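Local coordinates for protein SusD homolog (Bacteroides thetaiotaomicron VPI-5482, PDB 3IV0) that probably binds sugars at the bacterial outer membrane, as many members of the SusD family do, although its own ligand is unknown, at residues I212-V217 / L433-K438; I268-N273 / N281-D286; G17-A22 / E117-R122. All coordinates share one frame; numbering follows the deposited sequence.

Interaction 1. Residues I212-V217 / L433-K438; sequences INLWLV and LVRTGK
The CA atoms of W215 and R435 approach to 5.2 Å, so helix 202-219 lies close against the C-terminal turn of helix 429-436. R435 fills this seam. Its CG sits between backbone N and carbonyl carbon (chi1 65°), and the straight chain beyond it runs across the indole of W215 at about a right angle. R435 CB stands 3.8 Å from the centroid of the five-membered ring of W215 and 10° off its normal, a CH-pi contact over the face; R435 CD follows at 3.6 Å from W215 NE1. At the other end of the indole, V434 CG1 touches W215 CH2 obliquely at 3.6 Å. The guanidinium of R435 passes alongside L214, whose CD1 lies 3.9 Å above its plane. A water in that plane accepts from R435 NH1 (3.0 Å) and donates to the carbonyls L214 O and R435 O, linking the two backbones. NH1 pairs with E376 and NE with D432, two carboxylates that probably offset both this charge and the nearby R419. This is buried helix-helix packing, joining helix 202-219 in the N-terminal part of the chain to helix 429-436 in the C-terminal part, within the largely helical, TPR-related fold of SusD proteins.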
ATOM      1  N   ILE A 212      -7.451  -4.256  -6.887  1.00  8.72           N
ATOM      2  CA  ILE A 212      -7.663  -5.677  -7.160  1.00  9.45           C
ATOM      3  C   ILE A 212      -7.923  -5.880  -8.651  1.00  8.16           C
ATOM      4  O   ILE A 212      -7.316  -6.766  -9.284  1.00  8.46           O
ATOM      5  CB  ILE A 212      -8.800  -6.250  -6.300  1.00  8.62           C
ATOM      6  CG1 ILE A 212      -8.421  -6.319  -4.833  1.00 10.22           C
ATOM      7  CG2 ILE A 212      -9.195  -7.658  -6.799  1.00 10.60           C
ATOM      8  CD1 ILE A 212      -9.607  -6.606  -3.919  1.00 11.14           C
ATOM      9  N   ASN A 213      -8.779  -5.058  -9.244  1.00  8.64           N
ATOM     10  CA  ASN A 213      -9.011  -5.132 -10.691  1.00  8.95           C
ATOM     11  C   ASN A 213      -7.712  -4.979 -11.475  1.00  8.43           C
ATOM     12  O   ASN A 213      -7.487  -5.677 -12.457  1.00  9.10           O
ATOM     13  CB  ASN A 213      -9.992  -4.063 -11.113  1.00  9.01           C
ATOM     14  CG  ASN A 213     -11.433  -4.518 -10.986  1.00  9.49           C
ATOM     15  OD1 ASN A 213     -11.895  -5.384 -11.744  1.00 10.59           O
ATOM     16  ND2 ASN A 213     -12.152  -3.955 -10.020  1.00 10.63           N
ATOM     17  N   LEU A 214      -6.848  -4.052 -11.081  1.00  9.14           N
ATOM     18  CA  LEU A 214      -5.620  -3.802 -11.833  1.00  9.12           C
ATOM     19  C   LEU A 214      -4.605  -4.932 -11.684  1.00  9.56           C
ATOM     20  O   LEU A 214      -3.825  -5.205 -12.610  1.00 10.24           O
ATOM     21  CB  LEU A 214      -5.042  -2.437 -11.474  1.00  8.43           C
ATOM     22  CG  LEU A 214      -5.940  -1.278 -11.964  1.00  9.38           C
ATOM     23  CD1 LEU A 214      -5.507   0.018 -11.310  1.00 10.14           C
ATOM     24  CD2 LEU A 214      -5.855  -1.147 -13.494  1.00 11.91           C
ATOM     25  N   TRP A 215      -4.646  -5.671 -10.582  1.00  9.28           N
ATOM     26  CA  TRP A 215      -3.848  -6.876 -10.438  1.00  9.67           C
ATOM     27  C   TRP A 215      -4.428  -7.964 -11.340  1.00 10.18           C
ATOM     28  O   TRP A 215      -3.680  -8.728 -11.961  1.00  9.98           O
ATOM     29  CB  TRP A 215      -3.698  -7.336  -8.957  1.00  9.27           C
ATOM     30  CG  TRP A 215      -2.592  -6.637  -8.323  1.00  8.46           C
ATOM     31  CD1 TRP A 215      -2.550  -5.327  -7.969  1.00  8.71           C
ATOM     32  CD2 TRP A 215      -1.315  -7.187  -8.004  1.00  7.77           C
ATOM     33  NE1 TRP A 215      -1.305  -5.009  -7.476  1.00  8.92           N
ATOM     34  CE2 TRP A 215      -0.533  -6.148  -7.469  1.00  7.80           C
ATOM     35  CE3 TRP A 215      -0.755  -8.463  -8.106  1.00  9.32           C
ATOM     36  CZ2 TRP A 215       0.797  -6.353  -7.072  1.00  8.62           C
ATOM     37  CZ3 TRP A 215       0.540  -8.668  -7.698  1.00  9.27           C
ATOM     38  CH2 TRP A 215       1.301  -7.628  -7.195  1.00  9.81           C
ATOM     39  N   LEU A 216      -5.739  -8.043 -11.442  1.00  9.26           N
ATOM     40  CA  LEU A 216      -6.387  -9.026 -12.350  1.00  9.79           C
ATOM     41  C   LEU A 216      -6.074  -8.719 -13.818  1.00 10.07           C
ATOM     42  O   LEU A 216      -5.974  -9.631 -14.641  1.00 10.46           O
ATOM     43  CB  LEU A 216      -7.901  -9.073 -12.093  1.00 10.09           C
ATOM     44  CG  LEU A 216      -8.243  -9.863 -10.815  1.00 10.23           C
ATOM     45  CD1 LEU A 216      -9.658  -9.566 -10.340  1.00 11.26           C
ATOM     46  CD2 LEU A 216      -8.110 -11.363 -11.046  1.00 11.23           C
ATOM     47  N   VAL A 217      -5.864  -7.468 -14.163  1.00  9.37           N
ATOM     48  CA  VAL A 217      -5.441  -7.110 -15.523  1.00 10.78           C
ATOM     49  C   VAL A 217      -4.161  -7.845 -15.887  1.00 10.36           C
ATOM     50  O   VAL A 217      -4.023  -8.334 -17.006  1.00 12.44           O
ATOM     51  CB  VAL A 217      -5.218  -5.568 -15.650  1.00 10.12           C
ATOM     52  CG1 VAL A 217      -4.345  -5.238 -16.898  1.00 12.13           C
ATOM     53  CG2 VAL A 217      -6.558  -4.866 -15.715  1.00 10.55           C
ATOM     54  N   LEU A 433       5.008  -1.794 -10.425  1.00  9.59           N
ATOM     55  CA  LEU A 433       5.820  -2.433 -11.433  1.00  8.95           C
ATOM     56  C   LEU A 433       5.351  -3.827 -11.739  1.00  9.75           C
ATOM     57  O   LEU A 433       5.384  -4.268 -12.910  1.00  9.53           O
ATOM     58  CB  LEU A 433       7.284  -2.460 -11.007  1.00 10.75           C
ATOM     59  CG  LEU A 433       8.033  -1.136 -10.977  1.00 11.15           C
ATOM     60  CD1 LEU A 433       9.423  -1.397 -10.404  1.00 13.48           C
ATOM     61  CD2 LEU A 433       8.172  -0.548 -12.368  1.00 13.28           C
ATOM     62  N   VAL A 434       4.973  -4.597 -10.719  1.00  9.81           N
ATOM     63  CA  VAL A 434       4.539  -5.959 -10.977  1.00 10.04           C
ATOM     64  C   VAL A 434       3.221  -6.003 -11.768  1.00 10.21           C
ATOM     65  O   VAL A 434       3.118  -6.722 -12.763  1.00 10.50           O
ATOM     66  CB  VAL A 434       4.411  -6.762  -9.660  1.00  9.67           C
ATOM     67  CG1 VAL A 434       3.707  -8.108  -9.866  1.00 10.42           C
ATOM     68  CG2 VAL A 434       5.802  -6.953  -9.008  1.00 12.00           C
ATOM     69  N   ARG A 435       2.219  -5.233 -11.330  1.00  9.78           N
ATOM     70  CA  ARG A 435       0.901  -5.352 -11.933  1.00  9.85           C
ATOM     71  C   ARG A 435       0.869  -4.765 -13.341  1.00 10.64           C
ATOM     72  O   ARG A 435      -0.049  -5.041 -14.076  1.00 11.92           O
ATOM     73  CB  ARG A 435      -0.187  -4.686 -11.062  1.00 11.21           C
ATOM     74  CG  ARG A 435      -0.007  -3.184 -10.962  1.00  9.33           C
ATOM     75  CD  ARG A 435      -1.074  -2.511 -10.111  1.00 11.84           C
ATOM     76  NE  ARG A 435      -0.925  -1.065 -10.134  1.00 11.45           N
ATOM     77  CZ  ARG A 435      -1.270  -0.289 -11.157  1.00 12.94           C
ATOM     78  NH1 ARG A 435      -1.780  -0.802 -12.247  1.00 11.83           N
ATOM     79  NH2 ARG A 435      -1.102   1.009 -11.070  1.00 13.50           N
ATOM     80  N   THR A 436       1.839  -3.935 -13.688  1.00 10.67           N
ATOM     81  CA  THR A 436       1.915  -3.373 -15.048  1.00 11.10           C
ATOM     82  C   THR A 436       2.883  -4.177 -15.910  1.00 12.65           C
ATOM     83  O   THR A 436       3.015  -3.885 -17.115  1.00 13.44           O
ATOM     84  CB  THR A 436       2.390  -1.897 -15.022  1.00 12.44           C
ATOM     85  OG1 THR A 436       3.701  -1.849 -14.430  1.00 11.66           O
ATOM     86  CG2 THR A 436       1.390  -0.996 -14.300  1.00 12.23           C
ATOM     87  N   GLY A 437       3.604  -5.145 -15.358  1.00 12.24           N
ATOM     88  CA  GLY A 437       4.635  -5.853 -16.123  1.00 13.69           C
ATOM     89  C   GLY A 437       5.901  -5.017 -16.324  1.00 14.81           C
ATOM     90  O   GLY A 437       6.860  -5.447 -16.981  1.00 18.58           O
ATOM     91  N   LYS A 438       5.976  -3.857 -15.737  1.00 11.18           N
ATOM     92  CA  LYS A 438       7.110  -2.987 -15.957  1.00 10.86           C
ATOM     93  C   LYS A 438       8.319  -3.422 -15.145  1.00 11.31           C
ATOM     94  O   LYS A 438       9.414  -2.925 -15.376  1.00 11.86           O
ATOM     95  CB  LYS A 438       6.749  -1.514 -15.708  1.00 11.25           C
ATOM     96  CG  LYS A 438       5.899  -0.949 -16.837  1.00 12.59           C
ATOM     97  CD  LYS A 438       5.378   0.430 -16.544  1.00 13.78           C
ATOM     98  CE  LYS A 438       4.918   1.142 -17.803  1.00 20.63           C
ATOM     99  NZ  LYS A 438       3.634   0.686 -18.355  1.00 24.36           N
TER
HETATM  100  O   HOH W   1      -2.261  -3.316 -13.869  1.00 11.80           O

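Interaction 2. Residues I268-N273 / N281-D286; sequences IAQNIN and NAKFSD. With EDO (1,2-ethanediol), chain F.
Q270 and K283 make the whole contact between the two segments: their CA atoms are 10.7 Å apart, the backbones do not meet, and the two side chains reach across from opposite directions. The surface they bury is correspondingly small, 85 Å².

The polar approach is between the Q270 amide and K283 NZ: Q270 NE2 lies 2.9 Å from K283 NZ as modelled. The amide is probably turned over, and with its oxygen placed there the pair could be a hydrogen bond. The methylenes of K283 run beside the end of the glutamine amide. The shapes of the chains explain the meeting. Q270 is extended beyond CG, whereas K283 bends at chi3 (-86°), which brings its ammonium round to the glutamine.

K283 NZ is hydrogen-bonded to T356, and D286 OD2 stands 3.7 Å from it, a long salt bridge. T356 also bonds to D286 OD2 and S357 to D286 OD1, so hydroxyls help to fix the carboxylate. In the backbone, D286 N makes a weak bond to K283 O.

The bound 1,2-ethanediol, probably from the crystallisation liquor, keeps to the far end of this group: its O1 donates weakly to D286 O at 2.9 Å, and K295 also bonds to it.

A leucine in place of Q270 would probably leave the buried ammonium of K283 facing hydrocarbon, one polar neighbour poorer and less firmly directed.

Between the segments, the Q270-K283 approach alone brings the loop after strand 264-268 next to the residue before the short, weakly bonded helix 284-287. The chemistry implies that a buried lysine is probably made tolerable by the T356 hydroxyl and the distant D286 carboxylate, with the glutamine amide, if turned over, as a possible third.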
ATOM      1  N   ILE A 268      -3.303   3.249   7.994  1.00 10.34           N
ATOM      2  CA  ILE A 268      -2.984   2.452   9.165  1.00 10.54           C
ATOM      3  C   ILE A 268      -2.620   3.422  10.270  1.00 10.57           C
ATOM      4  O   ILE A 268      -1.772   4.294  10.090  1.00 11.02           O
ATOM      5  CB  ILE A 268      -1.792   1.502   8.870  1.00  9.39           C
ATOM      6  CG1 ILE A 268      -2.097   0.535   7.715  1.00 11.01           C
ATOM      7  CG2 ILE A 268      -1.437   0.673  10.123  1.00 10.79           C
ATOM      8  CD1 ILE A 268      -0.859  -0.088   7.031  1.00 12.48           C
ATOM      9  N   ALA A 269      -3.272   3.316  11.432  1.00 11.48           N
ATOM     10  CA  ALA A 269      -3.143   4.290  12.481  1.00 11.63           C
ATOM     11  C   ALA A 269      -1.839   4.149  13.253  1.00 11.21           C
ATOM     12  O   ALA A 269      -1.473   3.054  13.677  1.00 12.35           O
ATOM     13  CB  ALA A 269      -4.342   4.128  13.470  1.00 13.93           C
ATOM     14  N   GLN A 270      -1.145   5.270  13.431  1.00 11.25           N
ATOM     15  CA  GLN A 270      -0.087   5.383  14.421  1.00 11.47           C
ATOM     16  C   GLN A 270      -0.564   6.350  15.494  1.00 13.47           C
ATOM     17  O   GLN A 270      -1.215   7.351  15.204  1.00 15.43           O
ATOM     18  CB  GLN A 270       1.228   5.913  13.812  1.00 11.73           C
ATOM     19  CG  GLN A 270       2.447   5.342  14.489  1.00 11.50           C
ATOM     20  CD  GLN A 270       3.771   5.845  13.973  1.00 12.67           C
ATOM     21  OE1 GLN A 270       3.858   6.767  13.132  1.00 15.48           O
ATOM     22  NE2 GLN A 270       4.807   5.252  14.464  1.00  9.30           N
ATOM     23  N   ASN A 271      -0.242   6.033  16.723  1.00 15.22           N
ATOM     24  CA  ASN A 271      -0.575   6.927  17.833  1.00 17.64           C
ATOM     25  C   ASN A 271       0.496   6.764  18.916  1.00 19.70           C
ATOM     26  O   ASN A 271       0.388   5.907  19.811  1.00 18.86           O
ATOM     27  CB  ASN A 271      -1.994   6.674  18.324  1.00 17.77           C
ATOM     28  CG  ASN A 271      -2.476   7.757  19.253  1.00 26.17           C
ATOM     29  OD1 ASN A 271      -1.673   8.375  19.937  1.00 27.79           O
ATOM     30  ND2 ASN A 271      -3.783   8.022  19.250  1.00 35.16           N
ATOM     31  N   ILE A 272       1.545   7.575  18.785  1.00 22.43           N
ATOM     32  CA  ILE A 272       2.661   7.614  19.724  1.00 27.07           C
ATOM     33  C   ILE A 272       2.204   7.753  21.163  1.00 26.97           C
ATOM     34  O   ILE A 272       2.711   7.070  22.042  1.00 29.01           O
ATOM     35  CB  ILE A 272       3.575   8.824  19.444  1.00 30.08           C
ATOM     36  CG1 ILE A 272       4.570   8.508  18.346  1.00 37.47           C
ATOM     37  CG2 ILE A 272       4.334   9.230  20.708  1.00 33.77           C
ATOM     38  CD1 ILE A 272       5.561   9.644  18.150  1.00 39.15           C
ATOM     39  N   ASN A 273       1.245   8.636  21.399  1.00 28.27           N
ATOM     40  CA  ASN A 273       0.768   8.896  22.760  1.00 29.10           C
ATOM     41  C   ASN A 273       0.090   7.690  23.392  1.00 28.77           C
ATOM     42  O   ASN A 273       0.027   7.587  24.625  1.00 31.27           O
ATOM     43  CB  ASN A 273      -0.206  10.078  22.767  1.00 31.20           C
ATOM     44  N   ASN A 281      12.091   0.936  11.407  1.00 12.95           N
ATOM     45  CA  ASN A 281      12.549   0.409  10.122  1.00 12.28           C
ATOM     46  C   ASN A 281      11.387   0.144   9.150  1.00 11.75           C
ATOM     47  O   ASN A 281      11.581  -0.057   7.967  1.00 11.44           O
ATOM     48  CB  ASN A 281      13.390  -0.856  10.360  1.00 12.73           C
ATOM     49  CG  ASN A 281      14.213  -1.294   9.176  1.00 11.95           C
ATOM     50  OD1 ASN A 281      14.785  -0.484   8.388  1.00 16.72           O
ATOM     51  ND2 ASN A 281      14.331  -2.577   9.056  1.00 10.59           N
ATOM     52  N   ALA A 282      10.173   0.108   9.681  1.00 12.18           N
ATOM     53  CA  ALA A 282       8.959  -0.032   8.876  1.00 11.05           C
ATOM     54  C   ALA A 282       8.483   1.258   8.225  1.00 11.34           C
ATOM     55  O   ALA A 282       7.669   1.243   7.286  1.00 10.62           O
ATOM     56  CB  ALA A 282       7.803  -0.585   9.722  1.00 10.36           C
ATOM     57  N   LYS A 283       8.957   2.391   8.747  1.00 10.30           N
ATOM     58  CA  LYS A 283       8.548   3.706   8.269  1.00 11.56           C
ATOM     59  C   LYS A 283       9.557   4.182   7.238  1.00 10.97           C
ATOM     60  O   LYS A 283      10.712   4.497   7.575  1.00 12.04           O
ATOM     61  CB  LYS A 283       8.451   4.688   9.429  1.00 11.99           C
ATOM     62  CG  LYS A 283       7.316   4.308  10.379  1.00 13.37           C
ATOM     63  CD  LYS A 283       7.132   5.303  11.508  1.00 13.32           C
ATOM     64  CE  LYS A 283       8.040   4.993  12.664  1.00 12.97           C
ATOM     65  NZ  LYS A 283       7.646   5.774  13.901  1.00 13.94           N
ATOM     66  N   PHE A 284       9.113   4.294   5.998  1.00 11.10           N
ATOM     67  CA  PHE A 284       9.984   4.766   4.934  1.00 11.97           C
ATOM     68  C   PHE A 284      10.729   6.023   5.337  1.00 11.22           C
ATOM     69  O   PHE A 284      11.977   6.129   5.174  1.00 11.49           O
ATOM     70  CB  PHE A 284       9.124   5.041   3.691  1.00 12.20           C
ATOM     71  CG  PHE A 284       9.868   5.629   2.512  1.00 10.96           C
ATOM     72  CD1 PHE A 284      10.524   4.798   1.631  1.00 11.87           C
ATOM     73  CD2 PHE A 284       9.891   6.992   2.284  1.00 13.47           C
ATOM     74  CE1 PHE A 284      11.187   5.303   0.519  1.00 12.04           C
ATOM     75  CE2 PHE A 284      10.564   7.492   1.166  1.00 11.78           C
ATOM     76  CZ  PHE A 284      11.225   6.628   0.313  1.00 11.94           C
ATOM     77  N   SER A 285      10.008   6.977   5.888  1.00 10.57           N
ATOM     78  CA  SER A 285      10.610   8.244   6.280  1.00 11.50           C
ATOM     79  C   SER A 285      11.849   8.036   7.184  1.00 13.37           C
ATOM     80  O   SER A 285      12.871   8.737   7.029  1.00 13.23           O
ATOM     81  CB  SER A 285       9.568   9.124   6.963  1.00 11.89           C
ATOM     82  OG  SER A 285      10.071  10.445   7.156  1.00 12.31           O
ATOM     83  N   ASP A 286      11.761   7.110   8.144  1.00 11.40           N
ATOM     84  CA  ASP A 286      12.857   6.881   9.085  1.00 13.24           C
ATOM     85  C   ASP A 286      14.028   6.178   8.459  1.00 15.11           C
ATOM     86  O   ASP A 286      15.100   6.110   9.063  1.00 14.95           O
ATOM     87  CB  ASP A 286      12.374   6.183  10.354  1.00 13.60           C
ATOM     88  CG  ASP A 286      11.611   7.120  11.285  1.00 14.29           C
ATOM     89  OD1 ASP A 286      11.827   8.349  11.246  1.00 13.44           O
ATOM     90  OD2 ASP A 286      10.831   6.619  12.134  1.00 16.01           O
TER
HETATM   91  C1  EDO F   5      15.395   4.313  11.336  1.00 29.46           C
HETATM   92  O1  EDO F   5      16.469   5.204  11.467  1.00 32.44           O
HETATM   93  C2  EDO F   5      15.635   2.984  10.624  1.00 29.16           C
HETATM   94  O2  EDO F   5      16.711   3.049   9.706  1.00 31.40           O

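Interaction 3. Residues G17-A22 / E117-R122; sequences GNETNA and ELKRSR
Over one face of the E19 carboxylate lies the CG methylene of K119, offset toward OE2, with K119 CG 3.5 Å from E19 OE2. K119 NZ comes to OE2 from that same side of the plane, in the syn direction and 29° out of it. This is an interhelical salt bridge, set between the first turns of helices 19-39 and 117-142, both in the N-terminal part of the chain, which probably belongs to the TPR-related helical portion of SusD proteins. K119 NZ donates a hydrogen bond to E19 OE2 at 3.0 Å, and the opposite charges make the pair a salt bridge.

The second flat group is the guanidinium of R120, with the carboxyl carbon of E117 at its edge and in its plane. R120 grips E117 side-on, NE to OE1 at 3.1 Å and NH2 to OE2 at 2.9 Å. Both oxygens are met from above the carboxylate plane, 36° out at OE1 and 44° at OE2, while they lie close to the guanidinium plane. NH1 of R120 turns instead to the carbonyls of I109 and V112.

Torsions explain the pairing across the helices. E19 is extended beyond CG and reaches straight over, whereas K119 bends at chi2 and again at chi4, folding its ammonium back to the carboxylate. Backbones stay well apart, E19 CA to K119 CA being 7.7 Å. A negative group in the opening turn of helix 19-39 probably also suits the helix dipole. N18 is the N-cap of that helix, its OD1 accepting from N21 N at 2.8 Å.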
ATOM      1  N   GLY A  17     -22.667 -10.564  24.724  1.00 27.68           N
ATOM      2  CA  GLY A  17     -21.892  -9.337  24.552  1.00 25.76           C
ATOM      3  C   GLY A  17     -22.735  -8.129  24.199  1.00 26.56           C
ATOM      4  O   GLY A  17     -23.939  -8.084  24.447  1.00 25.88           O
ATOM      5  N   ASN A  18     -22.104  -7.147  23.564  1.00 23.36           N
ATOM      6  CA  ASN A  18     -22.716  -5.866  23.302  1.00 22.19           C
ATOM      7  C   ASN A  18     -21.906  -5.148  22.237  1.00 21.44           C
ATOM      8  O   ASN A  18     -20.851  -5.655  21.857  1.00 21.39           O
ATOM      9  CB  ASN A  18     -22.735  -5.022  24.592  1.00 24.04           C
ATOM     10  CG  ASN A  18     -21.362  -4.947  25.261  1.00 30.92           C
ATOM     11  OD1 ASN A  18     -20.365  -4.562  24.641  1.00 21.79           O
ATOM     12  ND2 ASN A  18     -21.305  -5.315  26.530  1.00 32.84           N
ATOM     13  N   GLU A  19     -22.401  -4.014  21.742  1.00 21.85           N
ATOM     14  CA  GLU A  19     -21.718  -3.233  20.703  1.00 21.95           C
ATOM     15  C   GLU A  19     -20.282  -2.911  21.056  1.00 21.63           C
ATOM     16  O   GLU A  19     -19.400  -2.947  20.196  1.00 18.54           O
ATOM     17  CB  GLU A  19     -22.466  -1.916  20.400  1.00 22.17           C
ATOM     18  CG  GLU A  19     -21.756  -0.971  19.403  1.00 25.95           C
ATOM     19  CD  GLU A  19     -22.525   0.329  19.110  1.00 28.74           C
ATOM     20  OE1 GLU A  19     -23.781   0.329  19.191  1.00 34.80           O
ATOM     21  OE2 GLU A  19     -21.860   1.350  18.772  1.00 36.47           O
ATOM     22  N   THR A  20     -20.037  -2.532  22.298  1.00 18.14           N
ATOM     23  CA  THR A  20     -18.705  -2.122  22.718  1.00 18.83           C
ATOM     24  C   THR A  20     -17.697  -3.260  22.565  1.00 19.47           C
ATOM     25  O   THR A  20     -16.583  -3.068  22.026  1.00 17.82           O
ATOM     26  CB  THR A  20     -18.757  -1.616  24.186  1.00 21.17           C
ATOM     27  OG1 THR A  20     -19.610  -0.469  24.222  1.00 25.79           O
ATOM     28  CG2 THR A  20     -17.383  -1.239  24.671  1.00 21.36           C
ATOM     29  N   ASN A  21     -18.074  -4.465  22.965  1.00 17.28           N
ATOM     30  CA  ASN A  21     -17.176  -5.599  22.855  1.00 18.35           C
ATOM     31  C   ASN A  21     -17.020  -6.042  21.397  1.00 16.25           C
ATOM     32  O   ASN A  21     -15.919  -6.417  20.972  1.00 16.36           O
ATOM     33  CB  ASN A  21     -17.677  -6.726  23.738  1.00 20.95           C
ATOM     34  CG  ASN A  21     -17.641  -6.353  25.201  1.00 23.95           C
ATOM     35  OD1 ASN A  21     -17.127  -5.288  25.565  1.00 27.65           O
ATOM     36  ND2 ASN A  21     -18.176  -7.216  26.043  1.00 32.13           N
ATOM     37  N   ALA A  22     -18.088  -5.960  20.630  1.00 15.76           N
ATOM     38  CA  ALA A  22     -17.989  -6.274  19.205  1.00 15.47           C
ATOM     39  C   ALA A  22     -17.052  -5.284  18.518  1.00 15.57           C
ATOM     40  O   ALA A  22     -16.245  -5.698  17.671  1.00 14.71           O
ATOM     41  CB  ALA A  22     -19.361  -6.283  18.529  1.00 17.87           C
ATOM     42  N   GLU A 117     -28.495  -1.858  14.795  1.00 19.48           N
ATOM     43  CA  GLU A 117     -28.359  -2.609  13.561  1.00 21.72           C
ATOM     44  C   GLU A 117     -27.511  -1.898  12.516  1.00 20.30           C
ATOM     45  O   GLU A 117     -26.910  -2.574  11.670  1.00 20.03           O
ATOM     46  CB  GLU A 117     -29.730  -2.970  12.988  1.00 21.72           C
ATOM     47  CG  GLU A 117     -30.509  -3.942  13.864  1.00 27.32           C
ATOM     48  CD  GLU A 117     -29.870  -5.333  13.957  1.00 31.91           C
ATOM     49  OE1 GLU A 117     -28.884  -5.616  13.249  1.00 28.46           O
ATOM     50  OE2 GLU A 117     -30.372  -6.155  14.752  1.00 34.50           O
ATOM     51  N   LEU A 118     -27.461  -0.564  12.541  1.00 18.54           N
ATOM     52  CA  LEU A 118     -26.581   0.157  11.635  1.00 19.74           C
ATOM     53  C   LEU A 118     -25.147  -0.167  12.015  1.00 18.40           C
ATOM     54  O   LEU A 118     -24.320  -0.456  11.114  1.00 17.34           O
ATOM     55  CB  LEU A 118     -26.824   1.664  11.692  1.00 21.63           C
ATOM     56  CG  LEU A 118     -25.925   2.523  10.793  1.00 22.62           C
ATOM     57  CD1 LEU A 118     -26.063   2.138   9.331  1.00 22.46           C
ATOM     58  CD2 LEU A 118     -26.235   4.012  11.022  1.00 25.60           C
ATOM     59  N   LYS A 119     -24.830  -0.151  13.302  1.00 16.35           N
ATOM     60  CA  LYS A 119     -23.485  -0.492  13.729  1.00 16.22           C
ATOM     61  C   LYS A 119     -23.160  -1.944  13.415  1.00 17.79           C
ATOM     62  O   LYS A 119     -22.046  -2.259  13.019  1.00 16.16           O
ATOM     63  CB  LYS A 119     -23.269  -0.195  15.217  1.00 18.88           C
ATOM     64  CG  LYS A 119     -23.252   1.305  15.557  1.00 20.32           C
ATOM     65  CD  LYS A 119     -22.241   2.093  14.734  1.00 29.86           C
ATOM     66  CE  LYS A 119     -21.957   3.446  15.374  1.00 32.25           C
ATOM     67  NZ  LYS A 119     -21.211   3.310  16.659  1.00 36.92           N
ATOM     68  N   ARG A 120     -24.111  -2.856  13.592  1.00 15.40           N
ATOM     69  CA  ARG A 120     -23.867  -4.256  13.253  1.00 16.37           C
ATOM     70  C   ARG A 120     -23.508  -4.402  11.780  1.00 14.57           C
ATOM     71  O   ARG A 120     -22.518  -5.085  11.436  1.00 14.73           O
ATOM     72  CB  ARG A 120     -25.088  -5.140  13.615  1.00 15.25           C
ATOM     73  CG  ARG A 120     -24.896  -6.573  13.221  1.00 18.69           C
ATOM     74  CD  ARG A 120     -25.485  -7.629  14.111  1.00 21.66           C
ATOM     75  NE  ARG A 120     -26.777  -7.292  14.708  1.00 20.64           N
ATOM     76  CZ  ARG A 120     -27.151  -7.764  15.883  1.00 19.08           C
ATOM     77  NH1 ARG A 120     -26.339  -8.548  16.571  1.00 17.61           N
ATOM     78  NH2 ARG A 120     -28.316  -7.407  16.398  1.00 24.37           N
ATOM     79  N   SER A 121     -24.249  -3.734  10.909  1.00 13.63           N
ATOM     80  CA  SER A 121     -23.980  -3.765   9.479  1.00 12.81           C
ATOM     81  C   SER A 121     -22.636  -3.119   9.166  1.00 13.11           C
ATOM     82  O   SER A 121     -21.889  -3.628   8.313  1.00 12.97           O
ATOM     83  CB  SER A 121     -25.050  -3.042   8.686  1.00 15.26           C
ATOM     84  OG  SER A 121     -26.302  -3.712   8.838  1.00 19.29           O
ATOM     85  N   ARG A 122     -22.308  -2.025   9.827  1.00 11.83           N
ATOM     86  CA  ARG A 122     -21.035  -1.356   9.595  1.00 12.07           C
ATOM     87  C   ARG A 122     -19.875  -2.246   9.997  1.00 12.77           C
ATOM     88  O   ARG A 122     -18.892  -2.348   9.247  1.00 12.33           O
ATOM     89  CB  ARG A 122     -20.995  -0.053  10.379  1.00 12.58           C
ATOM     90  CG  ARG A 122     -19.675   0.703  10.218  1.00 13.01           C
ATOM     91  CD  ARG A 122     -19.705   2.067  10.833  1.00 15.76           C
ATOM     92  NE  ARG A 122     -20.732   2.844  10.191  1.00 16.74           N
ATOM     93  CZ  ARG A 122     -21.183   4.012  10.596  1.00 25.12           C
ATOM     94  NH1 ARG A 122     -20.669   4.581  11.677  1.00 24.00           N
ATOM     95  NH2 ARG A 122     -22.161   4.602   9.917  1.00 23.50           N
TER

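Overall arrangement
The three contacts are separate patches of one chain and do not touch. Interaction 3 closes before either of the others opens, and interaction 2 falls within the 215 residues that separate the two segments of interaction 1. The centres of interactions 1 and 2 are 27 Å apart, on opposite sides of the chain's centre, each 14 Å from it; their nearest atoms are about 13 Å apart. Interaction 3 lies peripherally, 28 Å from the centre, and its nearest atoms stay about 16 Å from interaction 2 and about 17 Å from interaction 1. Burial follows position: the two inner contacts are buried, the outer one superficial. The ethanediol at interaction 2 marks no established sugar site.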